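Malate oxidoreductase (Thermotoga maritima, PDB 1VL6) probably catalyses the NAD-dependent oxidative decarboxylation of malate to pyruvate. Local coordinates at residues K188-G199 and A260-S271; I275-K283 and I300-A310. One frame throughout, in Å; residues are numbered along the deposited sequence.

Interaction 1: residues K188-G199 and A260-S271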
loop_
_atom_site.group_PDB
_atom_site.type_symbol
_atom_site.label_atom_id
_atom_site.label_comp_id
_atom_site.label_asym_id
_atom_site.label_seq_id
_atom_site.Cartn_x
_atom_site.Cartn_y
_atom_site.Cartn_z
ATOM N N LYS A 188 45.684 -4.575 19.265
ATOM C CA LYS A 188 46.829 -4.736 18.391
ATOM C C LYS A 188 46.842 -3.634 17.299
ATOM O O LYS A 188 45.817 -2.990 17.038
ATOM C CB LYS A 188 46.747 -6.099 17.709
ATOM C CG LYS A 188 46.934 -7.268 18.623
ATOM C CD LYS A 188 46.591 -8.587 17.987
ATOM C CE LYS A 188 46.882 -9.779 18.961
ATOM N NZ LYS A 188 46.373 -11.095 18.362
ATOM N N LYS A 189 47.999 -3.424 16.662
ATOM C CA LYS A 189 48.170 -2.367 15.621
ATOM C C LYS A 189 47.888 -2.932 14.229
ATOM O O LYS A 189 48.373 -3.988 13.885
ATOM C CB LYS A 189 49.583 -1.771 15.633
ATOM C CG LYS A 189 50.045 -1.292 16.993
ATOM C CD LYS A 189 51.435 -0.631 16.936
ATOM C CE LYS A 189 51.533 0.524 17.945
ATOM N NZ LYS A 189 52.869 1.184 17.934
ATOM N N ILE A 190 47.135 -2.217 13.423
ATOM C CA ILE A 190 46.690 -2.746 12.140
ATOM C C ILE A 190 47.830 -3.060 11.169
ATOM O O ILE A 190 47.771 -4.018 10.433
ATOM C CB ILE A 190 45.665 -1.781 11.470
ATOM C CG1 ILE A 190 44.968 -2.475 10.299
ATOM C CG2 ILE A 190 46.360 -0.549 10.982
ATOM C CD1 ILE A 190 43.733 -1.778 9.837
ATOM N N GLU A 191 48.856 -2.232 11.180
ATOM C CA GLU A 191 50.029 -2.488 10.362
ATOM C C GLU A 191 50.866 -3.694 10.890
ATOM O O GLU A 191 51.812 -4.091 10.225
ATOM C CB GLU A 191 50.892 -1.233 10.194
ATOM C CG GLU A 191 51.672 -0.781 11.422
ATOM C CD GLU A 191 50.896 0.044 12.446
ATOM O OE1 GLU A 191 49.653 0.267 12.310
ATOM O OE2 GLU A 191 51.575 0.482 13.411
ATOM N N GLU A 192 50.521 -4.270 12.046
ATOM C CA GLU A 192 51.311 -5.402 12.576
ATOM C C GLU A 192 50.622 -6.749 12.577
ATOM O O GLU A 192 51.289 -7.735 12.674
ATOM C CB GLU A 192 51.815 -5.124 13.972
ATOM C CG GLU A 192 52.592 -3.809 14.059
ATOM C CD GLU A 192 53.203 -3.590 15.408
ATOM O OE1 GLU A 192 52.771 -4.264 16.369
ATOM O OE2 GLU A 192 54.115 -2.749 15.499
ATOM N N VAL A 193 49.314 -6.811 12.389
ATOM C CA VAL A 193 48.610 -8.093 12.446
ATOM C C VAL A 193 48.701 -8.930 11.180
ATOM O O VAL A 193 48.715 -8.374 10.072
ATOM C CB VAL A 193 47.097 -7.943 12.785
ATOM C CG1 VAL A 193 46.956 -7.510 14.187
ATOM C CG2 VAL A 193 46.425 -6.975 11.856
ATOM N N LYS A 194 48.722 -10.261 11.371
ATOM C CA LYS A 194 48.648 -11.217 10.285
ATOM C C LYS A 194 47.198 -11.668 10.150
ATOM O O LYS A 194 46.632 -12.217 11.115
ATOM C CB LYS A 194 49.516 -12.411 10.604
ATOM C CG LYS A 194 49.516 -13.557 9.597
ATOM C CD LYS A 194 50.303 -14.804 10.100
ATOM C CE LYS A 194 50.881 -15.630 8.932
ATOM N NZ LYS A 194 51.140 -17.065 9.283
ATOM N N VAL A 195 46.614 -11.442 8.974
ATOM C CA VAL A 195 45.247 -11.758 8.724
ATOM C C VAL A 195 45.134 -12.764 7.608
ATOM O O VAL A 195 45.591 -12.498 6.504
ATOM C CB VAL A 195 44.501 -10.536 8.261
ATOM C CG1 VAL A 195 42.986 -10.882 8.075
ATOM C CG2 VAL A 195 44.702 -9.379 9.237
ATOM N N VAL A 196 44.519 -13.920 7.887
ATOM C CA VAL A 196 44.367 -14.958 6.897
ATOM C C VAL A 196 42.981 -14.837 6.306
ATOM O O VAL A 196 42.018 -14.932 7.042
ATOM C CB VAL A 196 44.523 -16.346 7.497
ATOM C CG1 VAL A 196 44.139 -17.395 6.469
ATOM C CG2 VAL A 196 45.936 -16.591 7.896
ATOM N N VAL A 197 42.874 -14.658 4.988
ATOM C CA VAL A 197 41.600 -14.700 4.313
ATOM C C VAL A 197 41.490 -15.981 3.497
ATOM O O VAL A 197 42.290 -16.200 2.595
ATOM C CB VAL A 197 41.446 -13.527 3.380
ATOM C CG1 VAL A 197 40.044 -13.568 2.674
ATOM C CG2 VAL A 197 41.632 -12.241 4.126
ATOM N N ASN A 198 40.481 -16.804 3.778
ATOM C CA ASN A 198 40.311 -18.057 3.062
ATOM C C ASN A 198 39.063 -18.051 2.206
ATOM O O ASN A 198 37.959 -17.851 2.714
ATOM C CB ASN A 198 40.199 -19.213 4.033
ATOM C CG ASN A 198 40.198 -20.583 3.328
ATOM O OD1 ASN A 198 41.232 -21.033 2.889
ATOM N ND2 ASN A 198 39.028 -21.244 3.237
ATOM N N GLY A 199 39.238 -18.342 0.915
ATOM C CA GLY A 199 38.148 -18.392 -0.075
ATOM C C GLY A 199 38.132 -17.099 -0.858
ATOM O O GLY A 199 37.482 -16.130 -0.461
ATOM N N ALA A 260 49.224 -21.359 7.122
ATOM C CA ALA A 260 48.874 -19.932 7.121
ATOM C C ALA A 260 48.480 -19.427 8.478
ATOM O O ALA A 260 48.772 -18.281 8.815
ATOM C CB ALA A 260 47.763 -19.643 6.138
ATOM N N LEU A 261 47.815 -20.275 9.255
ATOM C CA LEU A 261 47.263 -19.835 10.506
ATOM C C LEU A 261 48.286 -19.761 11.620
ATOM O O LEU A 261 47.992 -19.184 12.641
ATOM C CB LEU A 261 46.122 -20.736 10.903
ATOM C CG LEU A 261 44.901 -20.651 10.000
ATOM C CD1 LEU A 261 44.069 -21.859 10.205
ATOM C CD2 LEU A 261 44.048 -19.407 10.308
ATOM N N GLU A 262 49.477 -20.322 11.447
ATOM C CA GLU A 262 50.474 -20.267 12.502
ATOM C C GLU A 262 50.742 -18.811 12.819
ATOM O O GLU A 262 51.164 -18.052 11.949
ATOM C CB GLU A 262 51.754 -20.934 12.091
ATOM C CG GLU A 262 51.690 -22.438 12.104
ATOM C CD GLU A 262 52.858 -23.064 11.338
ATOM O OE1 GLU A 262 53.989 -22.521 11.438
ATOM O OE2 GLU A 262 52.644 -24.086 10.630
ATOM N N GLY A 263 50.438 -18.414 14.056
ATOM C CA GLY A 263 50.699 -17.074 14.506
ATOM C C GLY A 263 49.734 -16.039 13.997
ATOM O O GLY A 263 49.830 -14.886 14.355
ATOM N N ALA A 264 48.780 -16.435 13.191
ATOM C CA ALA A 264 47.850 -15.466 12.662
ATOM C C ALA A 264 47.010 -14.838 13.757
ATOM O O ALA A 264 46.648 -15.486 14.718
ATOM C CB ALA A 264 46.969 -16.129 11.624
ATOM N N ASP A 265 46.672 -13.577 13.573
ATOM C CA ASP A 265 45.814 -12.866 14.502
ATOM C C ASP A 265 44.344 -12.930 14.121
ATOM O O ASP A 265 43.473 -12.884 14.988
ATOM C CB ASP A 265 46.240 -11.415 14.542
ATOM C CG ASP A 265 47.649 -11.262 15.025
ATOM O OD1 ASP A 265 47.808 -11.275 16.265
ATOM O OD2 ASP A 265 48.638 -11.163 14.254
ATOM N N PHE A 266 44.065 -13.000 12.821
ATOM C CA PHE A 266 42.686 -13.106 12.354
ATOM C C PHE A 266 42.591 -14.170 11.294
ATOM O O PHE A 266 43.548 -14.393 10.517
ATOM C CB PHE A 266 42.221 -11.799 11.753
ATOM C CG PHE A 266 42.152 -10.660 12.739
ATOM C CD1 PHE A 266 43.308 -10.067 13.209
ATOM C CD2 PHE A 266 40.936 -10.146 13.132
ATOM C CE1 PHE A 266 43.257 -9.007 14.067
ATOM C CE2 PHE A 266 40.884 -9.092 13.996
ATOM C CZ PHE A 266 42.033 -8.524 14.478
ATOM N N PHE A 267 41.454 -14.860 11.289
ATOM C CA PHE A 267 41.085 -15.704 10.185
ATOM C C PHE A 267 39.800 -15.123 9.693
ATOM O O PHE A 267 38.866 -14.916 10.496
ATOM C CB PHE A 267 40.871 -17.162 10.612
ATOM C CG PHE A 267 40.107 -18.009 9.597
ATOM C CD1 PHE A 267 40.771 -18.660 8.568
ATOM C CD2 PHE A 267 38.746 -18.113 9.655
ATOM C CE1 PHE A 267 40.088 -19.402 7.652
ATOM C CE2 PHE A 267 38.059 -18.846 8.713
ATOM C CZ PHE A 267 38.729 -19.494 7.719
ATOM N N ILE A 268 39.741 -14.864 8.383
ATOM C CA ILE A 268 38.497 -14.517 7.743
ATOM C C ILE A 268 38.190 -15.499 6.640
ATOM O O ILE A 268 38.875 -15.565 5.606
ATOM C CB ILE A 268 38.584 -13.149 7.184
ATOM C CG1 ILE A 268 39.126 -12.199 8.273
ATOM C CG2 ILE A 268 37.235 -12.725 6.760
ATOM C CD1 ILE A 268 38.945 -10.735 7.964
ATOM N N GLY A 269 37.138 -16.268 6.868
ATOM C CA GLY A 269 36.744 -17.300 5.958
ATOM C C GLY A 269 35.423 -17.008 5.320
ATOM O O GLY A 269 34.420 -16.711 5.991
ATOM N N VAL A 270 35.417 -17.140 4.004
ATOM C CA VAL A 270 34.256 -16.835 3.205
ATOM C C VAL A 270 34.297 -17.966 2.178
ATOM O O VAL A 270 34.470 -17.734 1.003
ATOM C CB VAL A 270 34.484 -15.316 2.834
ATOM C CG1 VAL A 270 35.309 -15.070 1.610
ATOM C CG2 VAL A 270 33.275 -14.508 2.893
ATOM N N SER A 271 34.173 -19.213 2.686
ATOM C CA SER A 271 34.564 -20.425 1.977
ATOM C C SER A 271 33.657 -21.650 2.238
ATOM O O SER A 271 32.549 -21.672 1.830
ATOM C CB SER A 271 36.052 -20.743 2.294
ATOM O OG SER A 271 36.291 -21.206 3.643
#
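Lys194 passes its alkyl chain alongside Ala264 to the end of helix 257-261. With CG opposite the backbone N (chi1 177°) and the rest extended, NZ reaches Ala260 O at 2.7 Å and Glu262 O at 2.8 Å, a role that needs a long chain with several N-H groups. A methionine here would probably leave both carbonyls without this charged donor and free the turn at 261-264 to shift.

Asp265 divides its carboxylate: OD2 accepts Lys194 N at 3.0 Å, nearly straight at 171°, while OD1 offers its anti lone pair to Lys188 NZ in a salt bridge. Beyond it strands 194-198 and 266-269 run parallel, with Val196 N bound to Phe266 O at 2.8 Å. The two methyls of Val196 have different partners, CG2 lying against Ala260, Leu261 and Ala264 and CG1 against the Phe267 ring. On the other sheet face Val193 CG1 meets the edge of the Phe266 ring at CE1 (4.0 Å), and Val195 CG1 touches Ile268 CD1.

These are central strands of a Rossmann-type sheet: strand 218-223 pairs with the far edge of 194-198, strand 289-292 flanks 266-269, and helices 166-186 and 202-214 cover the Phe266 and Val195 face.

Interaction 2: residues I275-K283 and I300-A310; sequences ILKPEWIKK and IDPELAREAGA
Two successive beta-alpha-beta crossovers of the Rossmann-type domain meet here, Pro278 and Ile281 of the weakly bonded helix 278-281 packing against Ala305 of helix 302-307 and Ala308 that follows. No hydrogen bond crosses, so shape does the joining. The proline ring lays CB against Ala308 CB at 3.9 Å and crosses the branched end of Leu304, whose CG is 4.0 Å from that same Pro278 CB. Small alanines suit this side, because they let the other backbone come near.

Ile281 splits its branches: CD1 reaches Ala305 CB at 3.9 Å, while CG2 lies beside Ala308 O. Ile300 comes in from the start of its segment; a chi1 of 179° swings CG1 away from the backbone N and sends CD1 past Leu276 O to Pro278 CA, 3.9 Å away. The helices belong to neighbouring connections: helix 278-281 links strands 266-269 and 289-292, and helix 302-307 links strands 289-292 and 312-315. Ile281, Ile300 and Ala310 accordingly all touch Ile290 of the strand between.

Asp301 is the N-cap of helix 302-307, OD2 accepting Leu304 N at 3.1 Å. After the helix Gly309 closes a Schellman motif with a positive phi of 118°, where a CB would be jammed against Ala308 O; glycine avoids that clash. On the exposed side the methylenes of Lys282 run past Ala308 O, CG at 3.6 Å, and its NZ pairs with Glu279 OE2 at 2.7 Å.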
loop_
_atom_site.group_PDB
_atom_site.type_symbol
_atom_site.label_atom_id
_atom_site.label_comp_id
_atom_site.label_asym_id
_atom_site.label_seq_id
_atom_site.Cartn_x
_atom_site.Cartn_y
_atom_site.Cartn_z
ATOM N N ILE A 275 36.102 -26.677 8.051
ATOM C CA ILE A 275 37.446 -26.911 7.528
ATOM C C ILE A 275 38.550 -26.484 8.459
ATOM O O ILE A 275 39.665 -26.900 8.272
ATOM C CB ILE A 275 37.683 -26.229 6.165
ATOM C CG1 ILE A 275 37.471 -24.719 6.275
ATOM C CG2 ILE A 275 36.826 -26.856 5.098
ATOM C CD1 ILE A 275 37.768 -24.024 5.003
ATOM N N LEU A 276 38.264 -25.599 9.410
ATOM C CA LEU A 276 39.273 -25.123 10.346
ATOM C C LEU A 276 39.242 -25.981 11.610
ATOM O O LEU A 276 38.292 -25.918 12.377
ATOM C CB LEU A 276 39.000 -23.655 10.639
ATOM C CG LEU A 276 40.166 -22.875 11.208
ATOM C CD1 LEU A 276 39.933 -21.352 11.039
ATOM C CD2 LEU A 276 40.372 -23.257 12.664
ATOM N N LYS A 277 40.254 -26.816 11.801
ATOM C CA LYS A 277 40.261 -27.734 12.958
ATOM C C LYS A 277 40.517 -26.937 14.259
ATOM O O LYS A 277 41.326 -25.990 14.297
ATOM C CB LYS A 277 41.269 -28.880 12.778
ATOM C CG LYS A 277 40.844 -29.816 11.682
ATOM C CD LYS A 277 41.621 -31.146 11.621
ATOM C CE LYS A 277 40.807 -32.213 10.856
ATOM N NZ LYS A 277 41.298 -33.622 11.016
ATOM N N PRO A 278 39.823 -27.299 15.336
ATOM C CA PRO A 278 39.911 -26.533 16.579
ATOM C C PRO A 278 41.336 -26.417 17.095
ATOM O O PRO A 278 41.732 -25.363 17.506
ATOM C CB PRO A 278 39.078 -27.360 17.551
ATOM C CG PRO A 278 38.994 -28.688 16.940
ATOM C CD PRO A 278 38.964 -28.474 15.480
ATOM N N GLU A 279 42.121 -27.492 17.043
ATOM C CA GLU A 279 43.498 -27.393 17.539
ATOM C C GLU A 279 44.378 -26.362 16.815
ATOM O O GLU A 279 45.320 -25.831 17.408
ATOM C CB GLU A 279 44.140 -28.755 17.597
ATOM C CG GLU A 279 43.587 -29.621 18.735
ATOM C CD GLU A 279 43.774 -28.988 20.143
ATOM O OE1 GLU A 279 44.882 -29.023 20.714
ATOM O OE2 GLU A 279 42.794 -28.449 20.711
ATOM N N TRP A 280 44.036 -26.014 15.573
ATOM C CA TRP A 280 44.762 -24.945 14.859
ATOM C C TRP A 280 44.669 -23.618 15.592
ATOM O O TRP A 280 45.607 -22.817 15.587
ATOM C CB TRP A 280 44.279 -24.762 13.406
ATOM C CG TRP A 280 44.386 -26.025 12.579
ATOM C CD1 TRP A 280 45.007 -27.195 12.952
ATOM C CD2 TRP A 280 43.882 -26.258 11.259
ATOM N NE1 TRP A 280 44.914 -28.125 11.947
ATOM C CE2 TRP A 280 44.228 -27.585 10.901
ATOM C CE3 TRP A 280 43.172 -25.496 10.347
ATOM C CZ2 TRP A 280 43.894 -28.151 9.675
ATOM C CZ3 TRP A 280 42.834 -26.066 9.122
ATOM C CH2 TRP A 280 43.191 -27.381 8.807
ATOM N N ILE A 281 43.547 -23.387 16.245
ATOM C CA ILE A 281 43.347 -22.122 16.940
ATOM C C ILE A 281 44.419 -21.871 17.971
ATOM O O ILE A 281 44.834 -20.737 18.167
ATOM C CB ILE A 281 41.943 -22.057 17.568
ATOM C CG1 ILE A 281 40.923 -21.959 16.427
ATOM C CG2 ILE A 281 41.848 -20.831 18.526
ATOM C CD1 ILE A 281 39.550 -21.640 16.837
ATOM N N LYS A 282 44.885 -22.940 18.601
ATOM C CA LYS A 282 45.894 -22.835 19.615
ATOM C C LYS A 282 47.255 -22.494 19.023
ATOM O O LYS A 282 48.137 -22.116 19.760
ATOM C CB LYS A 282 45.936 -24.150 20.414
ATOM C CG LYS A 282 44.577 -24.468 21.042
ATOM C CD LYS A 282 44.571 -25.457 22.198
ATOM C CE LYS A 282 43.088 -25.873 22.544
ATOM N NZ LYS A 282 43.030 -27.273 23.095
ATOM N N LYS A 283 47.451 -22.629 17.711
ATOM C CA LYS A 283 48.740 -22.265 17.090
ATOM C C LYS A 283 48.656 -20.894 16.463
ATOM O O LYS A 283 49.639 -20.400 15.965
ATOM C CB LYS A 283 49.155 -23.257 16.043
ATOM C CG LYS A 283 49.272 -24.671 16.573
ATOM C CD LYS A 283 49.888 -25.635 15.529
ATOM C CE LYS A 283 49.021 -25.766 14.288
ATOM N NZ LYS A 283 49.575 -26.795 13.438
ATOM N N ILE A 300 34.259 -23.192 11.056
ATOM C CA ILE A 300 34.325 -23.974 12.283
ATOM C C ILE A 300 33.143 -23.643 13.121
ATOM O O ILE A 300 32.697 -22.517 13.077
ATOM C CB ILE A 300 35.614 -23.686 13.051
ATOM C CG1 ILE A 300 35.660 -24.504 14.342
ATOM C CG2 ILE A 300 35.719 -22.218 13.360
ATOM C CD1 ILE A 300 37.039 -24.451 15.046
ATOM N N ASP A 301 32.618 -24.617 13.864
ATOM C CA ASP A 301 31.485 -24.372 14.726
ATOM C C ASP A 301 31.883 -23.294 15.723
ATOM O O ASP A 301 32.967 -23.346 16.261
ATOM C CB ASP A 301 31.058 -25.632 15.453
ATOM C CG ASP A 301 29.963 -25.366 16.467
ATOM O OD1 ASP A 301 28.798 -25.094 16.068
ATOM O OD2 ASP A 301 30.210 -25.355 17.688
ATOM N N PRO A 302 31.049 -22.282 15.914
ATOM C CA PRO A 302 31.415 -21.166 16.790
ATOM C C PRO A 302 31.675 -21.550 18.229
ATOM O O PRO A 302 32.632 -21.061 18.815
ATOM C CB PRO A 302 30.230 -20.192 16.680
ATOM C CG PRO A 302 29.479 -20.586 15.438
ATOM C CD PRO A 302 29.738 -22.073 15.253
ATOM N N GLU A 303 30.848 -22.402 18.816
ATOM C CA GLU A 303 31.091 -22.780 20.215
ATOM C C GLU A 303 32.443 -23.524 20.271
ATOM O O GLU A 303 33.325 -23.188 21.080
ATOM C CB GLU A 303 29.950 -23.601 20.794
ATOM C CG GLU A 303 30.135 -23.953 22.265
ATOM C CD GLU A 303 30.231 -22.744 23.164
ATOM O OE1 GLU A 303 29.691 -21.672 22.810
ATOM O OE2 GLU A 303 30.852 -22.865 24.232
ATOM N N LEU A 304 32.624 -24.485 19.365
ATOM C CA LEU A 304 33.855 -25.232 19.311
ATOM C C LEU A 304 35.054 -24.282 19.254
ATOM O O LEU A 304 36.067 -24.470 19.923
ATOM C CB LEU A 304 33.881 -26.157 18.086
ATOM C CG LEU A 304 35.126 -27.049 17.908
ATOM C CD1 LEU A 304 35.452 -27.863 19.156
ATOM C CD2 LEU A 304 34.911 -27.978 16.764
ATOM N N ALA A 305 34.937 -23.254 18.445
ATOM C CA ALA A 305 36.003 -22.298 18.358
ATOM C C ALA A 305 36.245 -21.592 19.687
ATOM O O ALA A 305 37.409 -21.433 20.059
ATOM C CB ALA A 305 35.701 -21.296 17.271
ATOM N N ARG A 306 35.166 -21.141 20.358
ATOM C CA ARG A 306 35.295 -20.487 21.677
ATOM C C ARG A 306 36.007 -21.472 22.584
ATOM O O ARG A 306 36.997 -21.121 23.187
ATOM C CB ARG A 306 33.960 -20.063 22.323
ATOM C CG ARG A 306 33.317 -18.809 21.693
ATOM C CD ARG A 306 31.753 -18.720 21.802
ATOM N NE ARG A 306 31.137 -17.989 20.678
ATOM C CZ ARG A 306 29.858 -18.139 20.260
ATOM N NH1 ARG A 306 29.047 -19.003 20.881
ATOM N NH2 ARG A 306 29.385 -17.437 19.214
ATOM N N GLU A 307 35.536 -22.719 22.605
ATOM C CA GLU A 307 36.096 -23.724 23.473
ATOM C C GLU A 307 37.576 -23.984 23.258
ATOM O O GLU A 307 38.280 -24.363 24.172
ATOM C CB GLU A 307 35.318 -25.018 23.324
ATOM C CG GLU A 307 33.868 -24.887 23.714
ATOM C CD GLU A 307 33.608 -24.818 25.201
ATOM O OE1 GLU A 307 34.462 -25.195 26.030
ATOM O OE2 GLU A 307 32.497 -24.394 25.542
ATOM N N ALA A 308 38.028 -23.776 22.037
ATOM C CA ALA A 308 39.410 -23.994 21.665
ATOM C C ALA A 308 40.267 -22.762 21.887
ATOM O O ALA A 308 41.485 -22.820 21.660
ATOM C CB ALA A 308 39.512 -24.470 20.194
ATOM N N GLY A 309 39.678 -21.670 22.351
ATOM C CA GLY A 309 40.443 -20.516 22.728
ATOM C C GLY A 309 40.174 -19.223 21.955
ATOM O O GLY A 309 40.829 -18.207 22.197
ATOM N N ALA A 310 39.217 -19.219 21.039
ATOM C CA ALA A 310 38.961 -18.019 20.251
ATOM C C ALA A 310 38.577 -16.855 21.145
ATOM O O ALA A 310 37.764 -16.999 22.027
ATOM C CB ALA A 310 37.847 -18.267 19.221
#

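How the interactions relate
Interactions 1 and 2 lie in the NAD-binding domain with centres about 14 Å apart, and strand 266-269 of the first is followed in the chain by helix 278-281 of the second. They touch directly. Phe267 CG packs on Leu276 CD1 at 3.6 Å, and Leu261 CD1 meets Trp280 CE3 at 3.7 Å, while Gly263 N and Lys283 O, 2.9 Å apart, probably form a hydrogen bond. Nearer the C-terminal end of strand 194-198, Asn198 ND2 lies 3.5 Å from Ile275 CD1, a packing contact. Gly199 opens a GxGxxG-type sequence just after that strand, consistent with dinucleotide binding near interaction 1.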